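Local coordinates for BH2851 (Bacillus halodurans, PDB 2GFG), which is of unknown function but, as a putative adenylate cyclase built on the antiparallel barrel of the CYTH family, probably acts on a triphosphate-containing substrate, at residues F19-L22 against I23-H27; F41-D44 against D45-K49; T82-K85 against Q86-K89; S141-G145 against I146-E150; E158-A161 against T162-Q166. All blocks are in the same frame, centred on the assembly; numbering follows the deposited sequence.

Contact 1: residues F19-L22 against I23-H27; sequences FKRL and ISQLH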
# COMPACT_ATOMS: atom_id res chain seq x y z
N PHE A 19 1.10 18.82 -2.98
CA PHE A 19 1.19 17.69 -3.93
C PHE A 19 1.40 18.19 -5.34
O PHE A 19 2.30 17.73 -6.05
CB PHE A 19 -0.07 16.84 -3.86
CG PHE A 19 0.05 15.53 -4.56
CD1 PHE A 19 0.67 14.44 -3.93
CD2 PHE A 19 -0.52 15.33 -5.83
CE1 PHE A 19 0.73 13.20 -4.55
CE2 PHE A 19 -0.46 14.08 -6.46
CZ PHE A 19 0.17 13.02 -5.81
N LYS A 20 0.58 19.17 -5.73
CA LYS A 20 0.65 19.78 -7.07
C LYS A 20 2.00 20.50 -7.31
O LYS A 20 2.53 20.52 -8.43
CB LYS A 20 -0.51 20.75 -7.26
CG LYS A 20 -0.72 21.21 -8.66
CD LYS A 20 -1.91 22.17 -8.76
CE LYS A 20 -2.00 22.81 -10.12
NZ LYS A 20 -0.84 23.71 -10.39
N ARG A 21 2.54 21.11 -6.24
CA ARG A 21 3.86 21.77 -6.31
C ARG A 21 4.99 20.74 -6.49
O ARG A 21 5.94 20.98 -7.23
CB ARG A 21 4.11 22.62 -5.05
CG ARG A 21 5.44 23.41 -5.08
CD ARG A 21 5.57 24.36 -3.90
NE ARG A 21 5.39 23.68 -2.60
CZ ARG A 21 6.30 22.88 -2.02
NH1 ARG A 21 7.46 22.61 -2.62
NH2 ARG A 21 6.04 22.34 -0.83
N LEU A 22 4.88 19.62 -5.77
CA LEU A 22 5.89 18.54 -5.84
C LEU A 22 5.92 17.88 -7.21
O LEU A 22 6.97 17.48 -7.67
CB LEU A 22 5.63 17.48 -4.77
CG LEU A 22 6.04 17.85 -3.34
CD1 LEU A 22 5.45 16.88 -2.35
CD2 LEU A 22 7.57 17.88 -3.21
N ILE A 23 4.74 17.74 -7.84
CA ILE A 23 4.65 17.22 -9.22
C ILE A 23 5.44 18.12 -10.16
O ILE A 23 6.18 17.64 -11.02
CB ILE A 23 3.16 17.13 -9.71
CG1 ILE A 23 2.41 16.03 -8.97
CG2 ILE A 23 3.09 16.87 -11.24
CD1 ILE A 23 0.89 16.09 -9.15
N SER A 24 5.26 19.44 -10.00
CA SER A 24 5.96 20.44 -10.83
C SER A 24 7.48 20.44 -10.59
O SER A 24 8.26 20.37 -11.55
CB SER A 24 5.39 21.84 -10.56
OG SER A 24 6.06 22.81 -11.32
N GLN A 25 7.90 20.51 -9.33
CA GLN A 25 9.34 20.65 -8.99
C GLN A 25 10.15 19.37 -9.27
O GLN A 25 11.32 19.46 -9.68
CB GLN A 25 9.51 21.08 -7.54
CG GLN A 25 9.05 22.50 -7.30
CD GLN A 25 9.21 22.95 -5.88
OE1 GLN A 25 9.27 22.14 -4.96
NE2 GLN A 25 9.27 24.26 -5.68
N LEU A 26 9.52 18.21 -9.13
CA LEU A 26 10.15 16.93 -9.51
C LEU A 26 10.02 16.64 -11.04
O LEU A 26 10.50 15.61 -11.52
CB LEU A 26 9.55 15.77 -8.70
CG LEU A 26 9.71 15.87 -7.17
CD1 LEU A 26 8.81 14.90 -6.48
CD2 LEU A 26 11.16 15.65 -6.76
N HIS A 27 9.39 17.56 -11.78
CA HIS A 27 9.22 17.45 -13.26
C HIS A 27 8.49 16.15 -13.67
O HIS A 27 8.86 15.49 -14.65
CB HIS A 27 10.58 17.58 -13.99
CG HIS A 27 11.31 18.85 -13.69

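Contact 2: residues F41-D44 against D45-K49; sequences FETD and DFQLK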
# COMPACT_ATOMS: atom_id res chain seq x y z
N PHE A 41 -9.20 -6.92 2.32
CA PHE A 41 -9.85 -8.05 2.95
C PHE A 41 -9.57 -8.05 4.44
O PHE A 41 -8.46 -7.74 4.88
CB PHE A 41 -9.38 -9.35 2.33
CG PHE A 41 -9.76 -9.49 0.89
CD1 PHE A 41 -10.91 -10.19 0.53
CD2 PHE A 41 -9.01 -8.88 -0.10
CE1 PHE A 41 -11.28 -10.31 -0.81
CE2 PHE A 41 -9.37 -9.00 -1.44
CZ PHE A 41 -10.52 -9.72 -1.79
N GLU A 42 -10.58 -8.41 5.22
CA GLU A 42 -10.48 -8.42 6.66
C GLU A 42 -11.67 -9.18 7.25
O GLU A 42 -12.70 -9.33 6.59
CB GLU A 42 -10.43 -6.95 7.19
CG GLU A 42 -10.28 -6.79 8.70
CD GLU A 42 -9.02 -7.44 9.27
OE1 GLU A 42 -9.00 -8.68 9.39
OE2 GLU A 42 -8.12 -6.70 9.73
N THR A 43 -11.48 -9.71 8.46
CA THR A 43 -12.57 -10.36 9.21
C THR A 43 -13.44 -9.31 9.90
O THR A 43 -13.03 -8.16 10.02
CB THR A 43 -12.01 -11.35 10.29
OG1 THR A 43 -11.22 -10.63 11.25
CG2 THR A 43 -11.15 -12.43 9.64
N ASP A 44 -14.62 -9.71 10.36
CA ASP A 44 -15.55 -8.79 11.06
C ASP A 44 -14.89 -8.15 12.30
O ASP A 44 -15.00 -6.93 12.50
CB ASP A 44 -16.84 -9.52 11.47
CG ASP A 44 -17.78 -9.77 10.28
OD1 ASP A 44 -17.37 -9.55 9.11
OD2 ASP A 44 -18.93 -10.19 10.52
N ASP A 45 -14.18 -8.96 13.08
CA ASP A 45 -13.50 -8.49 14.30
C ASP A 45 -12.10 -7.86 14.02
O ASP A 45 -11.38 -7.52 14.95
CB ASP A 45 -13.35 -9.62 15.29
CG ASP A 45 -12.37 -10.65 14.84
OD1 ASP A 45 -12.58 -11.24 13.76
OD2 ASP A 45 -11.36 -10.86 15.55
N PHE A 46 -11.72 -7.79 12.74
CA PHE A 46 -10.45 -7.16 12.31
C PHE A 46 -9.19 -7.91 12.83
O PHE A 46 -8.31 -7.30 13.46
CB PHE A 46 -10.42 -5.66 12.71
CG PHE A 46 -11.59 -4.85 12.18
CD1 PHE A 46 -11.52 -4.25 10.92
CD2 PHE A 46 -12.75 -4.69 12.94
CE1 PHE A 46 -12.60 -3.50 10.41
CE2 PHE A 46 -13.84 -3.93 12.45
CZ PHE A 46 -13.76 -3.34 11.19
N GLN A 47 -9.10 -9.20 12.52
CA GLN A 47 -7.96 -10.05 12.99
C GLN A 47 -6.61 -9.66 12.38
O GLN A 47 -5.59 -9.67 13.08
CB GLN A 47 -8.24 -11.54 12.74
CG GLN A 47 -9.29 -12.12 13.68
CD GLN A 47 -9.42 -13.64 13.61
OE1 GLN A 47 -10.53 -14.18 13.53
NE2 GLN A 47 -8.28 -14.34 13.67
N LEU A 48 -6.60 -9.30 11.09
CA LEU A 48 -5.36 -8.87 10.43
C LEU A 48 -4.82 -7.58 11.07
O LEU A 48 -3.61 -7.44 11.26
CB LEU A 48 -5.57 -8.67 8.92
CG LEU A 48 -5.75 -9.93 8.07
CD1 LEU A 48 -6.37 -9.58 6.70
CD2 LEU A 48 -4.43 -10.65 7.89
N LYS A 49 -5.73 -6.67 11.41
CA LYS A 49 -5.35 -5.41 12.08
C LYS A 49 -4.70 -5.71 13.45
O LYS A 49 -3.67 -5.14 13.78
CB LYS A 49 -6.59 -4.50 12.26
CG LYS A 49 -6.30 -2.99 12.22
CD LYS A 49 -5.75 -2.48 13.54
CE LYS A 49 -5.49 -0.98 13.48
NZ LYS A 49 -4.77 -0.49 14.69

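Contact 3: residues T82-K85 against Q86-K89; sequences TLSK and QEAK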
# COMPACT_ATOMS: atom_id res chain seq x y z
N THR A 82 0.68 -13.41 -7.95
CA THR A 82 -0.11 -13.05 -9.13
C THR A 82 -1.38 -13.88 -9.18
O THR A 82 -1.35 -15.09 -8.94
CB THR A 82 0.68 -13.28 -10.44
OG1 THR A 82 1.91 -12.57 -10.40
CG2 THR A 82 -0.14 -12.81 -11.69
N LEU A 83 -2.49 -13.23 -9.51
CA LEU A 83 -3.79 -13.90 -9.70
C LEU A 83 -4.30 -13.65 -11.08
O LEU A 83 -4.00 -12.63 -11.68
CB LEU A 83 -4.81 -13.38 -8.70
CG LEU A 83 -4.54 -13.47 -7.22
CD1 LEU A 83 -5.80 -13.04 -6.46
CD2 LEU A 83 -4.11 -14.87 -6.80
N SER A 84 -5.13 -14.57 -11.58
CA SER A 84 -5.89 -14.32 -12.80
C SER A 84 -7.12 -13.51 -12.44
O SER A 84 -7.48 -13.40 -11.24
CB SER A 84 -6.31 -15.63 -13.47
OG SER A 84 -7.11 -16.42 -12.61
N LYS A 85 -7.76 -12.93 -13.45
CA LYS A 85 -9.04 -12.22 -13.27
C LYS A 85 -10.10 -13.15 -12.60
O LYS A 85 -10.84 -12.71 -11.72
CB LYS A 85 -9.56 -11.70 -14.62
CG LYS A 85 -10.74 -10.72 -14.51
CD LYS A 85 -11.20 -10.26 -15.89
CE LYS A 85 -12.38 -9.29 -15.79
NZ LYS A 85 -12.90 -8.89 -17.15
N GLN A 86 -10.11 -14.44 -13.00
CA GLN A 86 -11.00 -15.47 -12.40
C GLN A 86 -10.78 -15.59 -10.89
O GLN A 86 -11.74 -15.59 -10.11
CB GLN A 86 -10.75 -16.85 -13.05
CG GLN A 86 -11.53 -18.09 -12.36
CD GLN A 86 -10.83 -19.45 -12.57
OE1 GLN A 86 -9.59 -19.52 -12.67
NE2 GLN A 86 -11.62 -20.53 -12.59
N GLU A 87 -9.52 -15.77 -10.51
CA GLU A 87 -9.14 -15.95 -9.11
C GLU A 87 -9.43 -14.69 -8.30
O GLU A 87 -9.96 -14.77 -7.20
CB GLU A 87 -7.66 -16.33 -8.99
CG GLU A 87 -7.35 -17.71 -9.55
CD GLU A 87 -5.86 -18.08 -9.46
OE1 GLU A 87 -5.01 -17.20 -9.67
OE2 GLU A 87 -5.56 -19.27 -9.20
N ALA A 88 -9.09 -13.54 -8.88
CA ALA A 88 -9.36 -12.25 -8.25
C ALA A 88 -10.87 -12.03 -8.04
O ALA A 88 -11.30 -11.62 -6.96
CB ALA A 88 -8.77 -11.11 -9.10
N LYS A 89 -11.65 -12.33 -9.06
CA LYS A 89 -13.11 -12.16 -9.01
C LYS A 89 -13.77 -13.10 -7.98
O LYS A 89 -14.64 -12.68 -7.21
CB LYS A 89 -13.72 -12.37 -10.40
CG LYS A 89 -15.18 -11.92 -10.51
CD LYS A 89 -15.55 -11.49 -11.95
CE LYS A 89 -15.79 -12.68 -12.86
NZ LYS A 89 -17.18 -13.19 -12.75

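Contact 4: residues S141-G145 against I146-E150; sequences SSYLG and IEDYE. With EDO (1,2-ethanediol), chain H.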
# COMPACT_ATOMS: atom_id res chain seq x y z
N SER A 141 -4.99 9.35 -3.63
CA SER A 141 -5.93 8.25 -3.37
C SER A 141 -7.34 8.75 -3.18
O SER A 141 -7.56 9.84 -2.68
CB SER A 141 -5.49 7.48 -2.12
OG SER A 141 -4.19 6.96 -2.28
N SER A 142 -8.32 7.92 -3.59
CA SER A 142 -9.74 8.20 -3.38
C SER A 142 -10.41 6.97 -2.77
O SER A 142 -10.17 5.85 -3.22
CB SER A 142 -10.42 8.56 -4.69
OG SER A 142 -10.47 7.45 -5.55
N TYR A 143 -11.26 7.19 -1.77
CA TYR A 143 -11.93 6.08 -1.08
C TYR A 143 -13.12 6.55 -0.28
O TYR A 143 -13.06 7.61 0.37
CB TYR A 143 -10.94 5.33 -0.16
CG TYR A 143 -10.19 6.23 0.83
CD1 TYR A 143 -9.05 6.95 0.43
CD2 TYR A 143 -10.59 6.31 2.17
CE1 TYR A 143 -8.35 7.76 1.34
CE2 TYR A 143 -9.89 7.11 3.09
CZ TYR A 143 -8.77 7.84 2.67
OH TYR A 143 -8.09 8.63 3.56
N LEU A 144 -14.22 5.79 -0.35
CA LEU A 144 -15.41 6.05 0.46
C LEU A 144 -15.91 7.53 0.38
O LEU A 144 -16.26 8.14 1.39
CB LEU A 144 -15.14 5.65 1.93
CG LEU A 144 -14.65 4.22 2.15
CD1 LEU A 144 -14.11 4.03 3.57
CD2 LEU A 144 -15.78 3.22 1.85
N GLY A 145 -15.86 8.11 -0.84
CA GLY A 145 -16.36 9.48 -1.09
C GLY A 145 -15.32 10.61 -0.97
O GLY A 145 -15.52 11.69 -1.54
N ILE A 146 -14.24 10.37 -0.20
CA ILE A 146 -13.19 11.41 0.03
C ILE A 146 -11.91 11.11 -0.77
O ILE A 146 -11.84 10.12 -1.51
CB ILE A 146 -12.86 11.57 1.57
CG1 ILE A 146 -12.07 10.36 2.11
CG2 ILE A 146 -14.15 11.78 2.37
CD1 ILE A 146 -11.65 10.49 3.58
N GLU A 147 -10.90 11.96 -0.60
CA GLU A 147 -9.58 11.73 -1.20
C GLU A 147 -8.45 12.38 -0.41
O GLU A 147 -8.70 13.22 0.46
CB GLU A 147 -9.55 12.22 -2.66
CG GLU A 147 -9.64 13.74 -2.83
CD GLU A 147 -9.59 14.16 -4.29
OE1 GLU A 147 -9.96 13.34 -5.17
OE2 GLU A 147 -9.19 15.31 -4.57
N ASP A 148 -7.22 11.98 -0.70
CA ASP A 148 -6.04 12.58 -0.06
C ASP A 148 -4.77 12.40 -0.89
O ASP A 148 -4.78 11.71 -1.92
CB ASP A 148 -5.85 12.04 1.39
CG ASP A 148 -5.60 10.52 1.45
OD1 ASP A 148 -4.95 9.95 0.53
OD2 ASP A 148 -6.00 9.90 2.47
N TYR A 149 -3.69 13.04 -0.45
CA TYR A 149 -2.42 13.05 -1.17
C TYR A 149 -1.31 12.65 -0.24
O TYR A 149 -1.33 12.99 0.95
CB TYR A 149 -2.16 14.45 -1.73
CG TYR A 149 -3.28 14.97 -2.59
CD1 TYR A 149 -4.37 15.64 -2.02
CD2 TYR A 149 -3.28 14.77 -3.97
CE1 TYR A 149 -5.43 16.11 -2.82
CE2 TYR A 149 -4.33 15.23 -4.78
CZ TYR A 149 -5.41 15.89 -4.19
OH TYR A 149 -6.43 16.33 -4.98
N GLU A 150 -0.33 11.92 -0.76
CA GLU A 150 0.72 11.35 0.07
C GLU A 150 2.03 11.17 -0.71
O GLU A 150 2.03 10.74 -1.86
CB GLU A 150 0.27 9.99 0.61
CG GLU A 150 1.08 9.49 1.81
CD GLU A 150 0.74 8.06 2.20
OE1 GLU A 150 -0.13 7.44 1.55
OE2 GLU A 150 1.35 7.54 3.15
C1 EDO H . 0.95 3.66 2.37
O1 EDO H . 0.48 4.59 3.35
C2 EDO H . 0.67 2.22 2.81
O2 EDO H . -0.19 1.53 1.88
O HOH W 1 -2.70 9.06 -1.09

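Contact 5: residues E158-A161 against T162-Q166; sequences EEHA and TVTFQ. With EDO (1,2-ethanediol), chain I.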
# COMPACT_ATOMS: atom_id res chain seq x y z
N GLU A 158 16.61 0.83 7.26
CA GLU A 158 15.81 1.72 8.13
C GLU A 158 16.56 3.02 8.43
O GLU A 158 15.98 4.11 8.42
CB GLU A 158 15.46 1.01 9.45
CG GLU A 158 14.58 -0.31 9.29
CD GLU A 158 13.09 -0.03 9.05
OE1 GLU A 158 12.66 1.13 9.15
OE2 GLU A 158 12.34 -0.99 8.78
N GLU A 159 17.87 2.90 8.70
CA GLU A 159 18.73 4.06 9.04
C GLU A 159 18.84 5.06 7.89
O GLU A 159 18.64 6.26 8.08
CB GLU A 159 20.13 3.58 9.45
CG GLU A 159 20.18 2.80 10.79
CD GLU A 159 20.28 3.72 12.01
OE1 GLU A 159 19.75 4.86 11.95
OE2 GLU A 159 20.88 3.30 13.03
N HIS A 160 19.19 4.56 6.71
CA HIS A 160 19.41 5.42 5.53
C HIS A 160 18.07 6.00 5.00
O HIS A 160 18.03 7.13 4.51
CB HIS A 160 20.14 4.64 4.42
CG HIS A 160 21.06 5.49 3.59
ND1 HIS A 160 20.68 6.72 3.07
CD2 HIS A 160 22.33 5.28 3.17
CE1 HIS A 160 21.69 7.22 2.38
NE2 HIS A 160 22.70 6.37 2.42
N ALA A 161 17.00 5.22 5.12
CA ALA A 161 15.64 5.67 4.72
C ALA A 161 15.18 6.88 5.55
O ALA A 161 14.52 7.77 5.02
CB ALA A 161 14.64 4.54 4.84
N THR A 162 15.47 6.87 6.85
CA THR A 162 15.15 8.00 7.74
C THR A 162 15.91 9.26 7.32
O THR A 162 15.33 10.33 7.19
CB THR A 162 15.52 7.68 9.20
OG1 THR A 162 14.90 6.46 9.59
CG2 THR A 162 15.06 8.81 10.15
N VAL A 163 17.23 9.11 7.14
CA VAL A 163 18.09 10.22 6.71
C VAL A 163 17.61 10.80 5.37
O VAL A 163 17.45 12.02 5.24
CB VAL A 163 19.57 9.77 6.59
CG1 VAL A 163 20.43 10.85 5.91
CG2 VAL A 163 20.14 9.42 7.97
N THR A 164 17.35 9.93 4.40
CA THR A 164 16.92 10.36 3.07
C THR A 164 15.55 11.05 3.10
O THR A 164 15.35 12.05 2.43
CB THR A 164 16.87 9.17 2.07
OG1 THR A 164 18.15 8.52 2.05
CG2 THR A 164 16.53 9.66 0.67
N PHE A 165 14.61 10.51 3.89
CA PHE A 165 13.25 11.08 3.96
C PHE A 165 13.23 12.42 4.67
O PHE A 165 12.53 13.33 4.25
CB PHE A 165 12.27 10.12 4.62
CG PHE A 165 10.83 10.52 4.43
CD1 PHE A 165 10.25 10.51 3.16
CD2 PHE A 165 10.04 10.92 5.52
CE1 PHE A 165 8.91 10.89 2.96
CE2 PHE A 165 8.71 11.30 5.34
CZ PHE A 165 8.15 11.29 4.04
N GLN A 166 14.00 12.54 5.76
CA GLN A 166 14.13 13.83 6.46
C GLN A 166 14.77 14.89 5.54
O GLN A 166 14.43 16.06 5.62
CB GLN A 166 14.95 13.67 7.75
CG GLN A 166 14.25 12.86 8.86
CD GLN A 166 12.91 13.45 9.28
OE1 GLN A 166 12.80 14.66 9.49
NE2 GLN A 166 11.89 12.60 9.38
C1 EDO I . 18.78 5.24 1.02
O1 EDO I . 18.86 6.23 -0.03
C2 EDO I . 17.78 4.12 0.65
O2 EDO I . 17.43 3.32 1.81

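Contact 1: residues F19-L22 against I23-H27
Gln25 N reaches back to Arg21 O over 2.9 Å, with an angle of 162° at the hydrogen. This is an ordinary i to i+4 bond in the closing turns of helix 16-25, which ends in a Schellman motif where His27 takes a positive phi. Ile23 N to Phe19 O and Leu26 N to Leu22 O belong to the same ladder; the bond from Ser24 N to Lys20 O is weak.

The side chains pair along the same spacing. On the barrel side, Ile23 lays CD1 obliquely against the Phe19 ring, 3.6 Å from CE2, while Leu138 of strand 134-143 touches both residues. Next to this pair, Leu22 and Leu26 pack on Phe172, and the Leu26 side chain folds back so that its CG lies 3.2 Å from Leu22 O.

The outward face is polar. Arg21 starts with CG opposite the backbone N (chi1 -177°) and bends at chi3, which turns its guanidinium toward Gln25. NH2 goes to Phe172 O, so the arginine also ties the helix to the loop that follows helix 158-171. The bond from Arg21 NH1 to Gln25 OE1, 3.0 Å long, is weak; it meets the guanidinium at its edge, with the two planes 70° apart.

Contact 2: residues F41-D44 against D45-K49
Glu42 turns its carboxylate back onto the chain that follows it and takes three backbone N-H groups. OE1 accepts from Leu48 N (3.0 Å) on its syn lone pair and from Thr43 N (2.8 Å) on its anti lone pair; OE2 accepts from Lys49 N (2.9 Å), again syn. Two torsions bring this about. With chi1 at -179°, CG stands trans to the backbone N and comes to 3.6 Å from Phe46 CD1; a bend at chi2 then swings the carboxylate over the first turn of helix 47-50, its plane 76° from that of the Phe46 ring.

Thr43 opens a type I beta turn that ends at Phe46, whose N-H bonds to Thr43 O. Thr43 OG1 sits between the backbone N and the carbonyl carbon (chi1 62°), which aims the hydroxyl forward at the helix start. There it accepts from Gln47 N at 2.9 Å in a nearly straight bond and donates to Asp45 OD1, also 2.9 Å away, which it meets from above the carboxylate plane. Phe46, at the N-cap position, has a positive phi; its ring carries Thr43 O over one face.

Phe41 and Leu48 both turn to Leu55, fastening the turn to strand 54-60. At the helix start, N-H groups that lack partners within the helix are thus bonded by Thr43 and by a buried glutamate; those N-H groups and the helix dipole probably stabilise the negative charge on Glu42.

Contact 3: residues T82-K85 against Q86-K89
Glu87 presents its flat carboxylate to the end of the preceding strand. Ser84 N meets OE1 from the side away from OE2, 3.3 Å off and 23° out of the carboxylate plane, in a nearly straight bond. The same oxygen lies 3.5 Å from Leu83 CA and 3.8 Å from Leu83 CD2, so the acid is set against the leucine as well as the serine. Pro98 also touches the Glu87 side chain.

The reciprocal bond runs from Glu87 N to Ser84 OG, likewise 3.3 Å and close to linear at 165°. Ser84 can offer OG there because chi1 of 60° tucks the hydroxyl between the backbone N and the carbonyl carbon, facing the first turn of the helix. With both bonds made, Ser84 and Glu87 form a capping box: Ser84 is the N-cap of helix 85-94, which follows strand 76-83. Glu87 CG passes 3.3 Å from the same OG, as its extended chain runs past the hydroxyl to bring OE1 to the serine N-H.

Behind the cap, regular helix bonding starts at once, with Ala88 N on Ser84 O at 2.9 Å, nearly along the C=O axis, and Lys89 N on Lys85 O at 2.8 Å. Leu83 CD1 lies loosely over Ala88; Phe66 touches the leucine and Phe64 the alanine, both from strand 63-71. The Lys85 side chain, fully extended, also touches Phe64.

Contact 4: residues S141-G145 against I146-E150
Tyr143 sets its ring against Ile146 and Asp148 of the partner strand, on the same face of the sheet. From CB, a chi1 of 53° sets CG between the backbone N and the carbonyl carbon and tips the ring over the neighbouring strand. At CE2 it meets Ile146 CD1, 3.8 Å away; Ile146 CG1 stands over one face of the ring in a CH-pi contact, 4.2 Å from the centroid. CE1 on the other flank runs 3.4 Å from Asp148 OD2. At the tip, OH donates to that same OD2 over 2.7 Å, meeting it from above the carboxylate plane, with ring and carboxylate turned 61° apart.

All this rides on the beta hairpin of strands 134-143 and 146-155, closed by a type I' turn from Tyr143 to Ile146 with Leu144 and Gly145 at its corners. Tyr143 and Ile146 are a hydrogen-bonded antiparallel pair, as are Ser141 and Asp148; Ser142 and Glu147 between them form a non-hydrogen-bonded pair on the other face. The acids and bases gathered near Asp148 and Glu150 are consistent with the charged tunnel in which CYTH enzymes bind substrate.

Asp148 has further partners: Arg185 NE of helix 182-190 makes a salt bridge to OD2, and a water 2.9 Å from OD1 links it to Ser141 OG, which is also bonded to Thr124. Farther along, Glu150 is salt-bridged to Lys182 and Arg185, and its OE2 accepts from O1 of an ethanediol, probably from the crystallisation liquor, at 3.1 Å.

Contact 5: residues E158-A161 against T162-Q166
Thr162 and Thr164 each turn a hydroxyl back onto the preceding turn of helix 158-171. Thr162 OG1 donates to Glu158 O and Thr164 OG1 to His160 O, both over 2.8 Å. Each of these carbonyls already takes the backbone N-H of the same threonine. Thr162 N lies 3.2 Å from Glu158 O. Thr164 N lies 2.9 Å from His160 O. In both cases hydroxyl and amide arrive from opposite faces of the carbonyl plane. The torsions account for it: in both threonines OG1 lies trans to the carbonyl carbon and beside the backbone N (chi1 -54° and -55°), where it can reach the oxygen four residues back.

The tight side faces the barrel. Ala161 is buried against Ile8, Phe165 packs on Arg10, Thr12 and Phe153, and Thr164 touches Phe153. Arg10 NH2 also bonds to Thr162 OG1 and makes a salt bridge to Glu158, so strand 4-14 holds this flank by charge as well as by packing.

The other side is loose: Glu159 and Val163 are exposed, and Val163 N makes only a weak bond to Glu159 O.

A separate corner lies at His160, where Thr164 OG1 sits near the imidazole plane at the edge. An ethanediol, probably from the crystallisation liquor, lays C1 over one ring face, 3.2 Å from His160 ND1, and its O1 donates to Thr164 OG1 over 3.2 Å.

Donating to Glu158 O while accepting from Arg10 should fix the rotation of the Thr162 hydroxyl; for Thr164 the diol does the same only in this crystal.

In the fold
From the N terminus the five contacts come in series, each local in the chain, so none nests in or crosses another. Contact 1 ends helix 16-25 after the first strand. Contacts 2 and 3 are strand-to-helix corners, where strand 34-42 passes into helix 47-50 and strand 76-83 into helix 85-94; their nearest atoms are about 6 Å apart. Contact 4 closes the hairpin joining the last two strands of the eight-stranded barrel, and contact 5 lies on helix 158-171, which follows strand 146-155. Contacts 1 and 4 are the only pair that touch, Phe19 meeting Tyr149 across helix and sheet. Contacts 1 and 2 sit on opposite sides of the chain's centre, as do 3 and 5.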